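Local coordinates for protein ubiquitin-conjugating enzyme E2-21 kDa (Pichia angusta, PDB 5NL8) that probably carries ubiquitin as a thioester at its active site and passes it to other proteins, serving peroxisome biogenesis, at residues A[169-172]-A[173-177]. Residues are numbered along the deposited sequence; the frame is centred on the assembly and turned at random.
Sequences TAYK and DLVHY
Tyr171 and Val175, one turn apart, lie on the buried side of helix 168-181, which is amphipathic over these turns, in the C-terminal part of the ubiquitin-conjugating (UBC) fold. Val175 sends CG2 obliquely toward the tyrosine ring, 4.3 Å from CE1 of Tyr171. Val175 CG1 stands anti to its own backbone N (chi1 -180°), which leaves CG2 beside that N and close to the Tyr171 carbonyl. The broad phenol and compact valine suit this inward side, where both pack on Met159 of helix 157-164 while Tyr171 also meets Pro111 and Pro149. Four successive i to i+4 bonds hold these two turns; the straightest runs from Val175 N to Tyr171 O, with an N-H...O angle of 174°. Thr169, Asp173 and His176 are exposed, their polar groups suited to solvent. Thr169 and Asp173 lie alongside each other, pointing the same way, the methyl CG2 of Thr169 3.8 Å from Asp173 OD1. Asp173 OD2 lies 3.2 Å from Thr169 O, probably mildly unfavourable but offset by the bond from Asp173 N to the same oxygen. His176 lays one ring face over Lys172 O, which receives the His176 N-H and sits 3.2 Å from His176 CG, displaced toward the rim.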
ATOM      1  N   THR A 169      -6.372  -9.456 -19.687  1.00 48.73           N
ATOM      2  CA  THR A 169      -6.428  -8.209 -20.430  1.00 48.25           C
ATOM      3  C   THR A 169      -7.394  -7.215 -19.794  1.00 50.46           C
ATOM      4  O   THR A 169      -7.087  -6.031 -19.684  1.00 66.87           O
ATOM      5  CB  THR A 169      -6.837  -8.450 -21.893  1.00 59.66           C
ATOM      6  OG1 THR A 169      -5.945  -9.403 -22.489  1.00 69.31           O
ATOM      7  CG2 THR A 169      -6.790  -7.151 -22.684  1.00 59.96           C
ATOM      8  N   ALA A 170      -8.556  -7.701 -19.368  1.00 51.21           N
ATOM      9  CA  ALA A 170      -9.567  -6.832 -18.768  1.00 54.26           C
ATOM     10  C   ALA A 170      -9.093  -6.296 -17.416  1.00 47.89           C
ATOM     11  O   ALA A 170      -9.285  -5.124 -17.095  1.00 47.74           O
ATOM     12  CB  ALA A 170     -10.881  -7.577 -18.617  1.00 41.07           C
ATOM     13  N   TYR A 171      -8.477  -7.179 -16.638  1.00 47.90           N
ATOM     14  CA  TYR A 171      -7.836  -6.844 -15.369  1.00 44.09           C
ATOM     15  C   TYR A 171      -6.841  -5.691 -15.547  1.00 36.83           C
ATOM     16  O   TYR A 171      -6.983  -4.608 -14.946  1.00 42.37           O
ATOM     17  CB  TYR A 171      -7.136  -8.097 -14.833  1.00 38.96           C
ATOM     18  CG  TYR A 171      -6.673  -8.069 -13.397  1.00 37.50           C
ATOM     19  CD1 TYR A 171      -5.441  -7.533 -13.052  1.00 47.67           C
ATOM     20  CD2 TYR A 171      -7.447  -8.634 -12.390  1.00 36.30           C
ATOM     21  CE1 TYR A 171      -5.003  -7.530 -11.740  1.00 45.15           C
ATOM     22  CE2 TYR A 171      -7.020  -8.636 -11.076  1.00 33.25           C
ATOM     23  CZ  TYR A 171      -5.797  -8.081 -10.757  1.00 43.61           C
ATOM     24  OH  TYR A 171      -5.363  -8.081  -9.451  1.00 44.59           O
ATOM     25  N   LYS A 172      -5.849  -5.937 -16.401  1.00 40.58           N
ATOM     26  CA  LYS A 172      -4.819  -4.953 -16.718  1.00 45.73           C
ATOM     27  C   LYS A 172      -5.414  -3.629 -17.190  1.00 42.39           C
ATOM     28  O   LYS A 172      -5.009  -2.562 -16.733  1.00 55.36           O
ATOM     29  CB  LYS A 172      -3.870  -5.499 -17.790  1.00 60.23           C
ATOM     30  CG  LYS A 172      -2.811  -6.467 -17.277  1.00 75.29           C
ATOM     31  CD  LYS A 172      -2.017  -7.065 -18.434  1.00 86.74           C
ATOM     32  CE  LYS A 172      -1.087  -8.178 -17.968  1.00 90.77           C
ATOM     33  NZ  LYS A 172      -0.271  -7.779 -16.785  1.00 88.31           N
ATOM     34  N   ASP A 173      -6.374  -3.709 -18.109  1.00 43.16           N
ATOM     35  CA  ASP A 173      -7.016  -2.520 -18.668  1.00 48.48           C
ATOM     36  C   ASP A 173      -7.734  -1.698 -17.603  1.00 44.98           C
ATOM     37  O   ASP A 173      -7.704  -0.468 -17.633  1.00 49.15           O
ATOM     38  CB  ASP A 173      -8.004  -2.912 -19.766  1.00 57.87           C
ATOM     39  CG  ASP A 173      -7.317  -3.313 -21.053  1.00 80.52           C
ATOM     40  OD1 ASP A 173      -8.026  -3.588 -22.044  1.00 81.04           O
ATOM     41  OD2 ASP A 173      -6.068  -3.347 -21.077  1.00 91.02           O
ATOM     42  N   LEU A 174      -8.380  -2.384 -16.666  1.00 40.31           N
ATOM     43  CA  LEU A 174      -9.083  -1.712 -15.580  1.00 43.94           C
ATOM     44  C   LEU A 174      -8.090  -0.967 -14.680  1.00 38.96           C
ATOM     45  O   LEU A 174      -8.256   0.237 -14.408  1.00 40.25           O
ATOM     46  CB  LEU A 174      -9.897  -2.724 -14.771  1.00 49.73           C
ATOM     47  CG  LEU A 174     -11.273  -2.296 -14.257  1.00 54.01           C
ATOM     48  CD1 LEU A 174     -12.075  -1.595 -15.343  1.00 46.61           C
ATOM     49  CD2 LEU A 174     -12.027  -3.502 -13.734  1.00 57.24           C
ATOM     50  N   VAL A 175      -7.051  -1.677 -14.237  1.00 33.86           N
ATOM     51  CA  VAL A 175      -6.034  -1.051 -13.387  1.00 31.06           C
ATOM     52  C   VAL A 175      -5.418   0.164 -14.085  1.00 30.80           C
ATOM     53  O   VAL A 175      -5.306   1.244 -13.494  1.00 37.68           O
ATOM     54  CB  VAL A 175      -4.919  -2.045 -12.998  1.00 32.97           C
ATOM     55  CG1 VAL A 175      -3.891  -1.370 -12.115  1.00 30.74           C
ATOM     56  CG2 VAL A 175      -5.511  -3.254 -12.282  1.00 32.98           C
ATOM     57  N   HIS A 176      -5.044  -0.014 -15.350  1.00 29.65           N
ATOM     58  CA  HIS A 176      -4.511   1.076 -16.166  1.00 39.60           C
ATOM     59  C   HIS A 176      -5.477   2.261 -16.223  1.00 41.78           C
ATOM     60  O   HIS A 176      -5.056   3.418 -16.144  1.00 42.89           O
ATOM     61  CB  HIS A 176      -4.200   0.590 -17.589  1.00 41.83           C
ATOM     62  CG  HIS A 176      -2.970  -0.256 -17.686  1.00 56.45           C
ATOM     63  ND1 HIS A 176      -2.649  -0.978 -18.821  1.00 63.48           N
ATOM     64  CD2 HIS A 176      -1.978  -0.501 -16.798  1.00 58.86           C
ATOM     65  CE1 HIS A 176      -1.517  -1.625 -18.622  1.00 62.53           C
ATOM     66  NE2 HIS A 176      -1.087  -1.355 -17.402  1.00 55.46           N
ATOM     67  N   TYR A 177      -6.769   1.969 -16.357  1.00 32.27           N
ATOM     68  CA  TYR A 177      -7.787   3.019 -16.388  1.00 32.87           C
ATOM     69  C   TYR A 177      -7.781   3.848 -15.110  1.00 35.53           C
ATOM     70  O   TYR A 177      -7.746   5.086 -15.157  1.00 42.94           O
ATOM     71  CB  TYR A 177      -9.176   2.422 -16.607  1.00 44.01           C
ATOM     72  CG  TYR A 177     -10.305   3.429 -16.487  1.00 43.95           C
ATOM     73  CD1 TYR A 177     -10.544   4.360 -17.493  1.00 50.42           C
ATOM     74  CD2 TYR A 177     -11.134   3.445 -15.371  1.00 42.92           C
ATOM     75  CE1 TYR A 177     -11.576   5.280 -17.390  1.00 50.61           C
ATOM     76  CE2 TYR A 177     -12.170   4.363 -15.259  1.00 49.16           C
ATOM     77  CZ  TYR A 177     -12.384   5.277 -16.272  1.00 55.78           C
ATOM     78  OH  TYR A 177     -13.409   6.189 -16.168  1.00 66.72           O
TER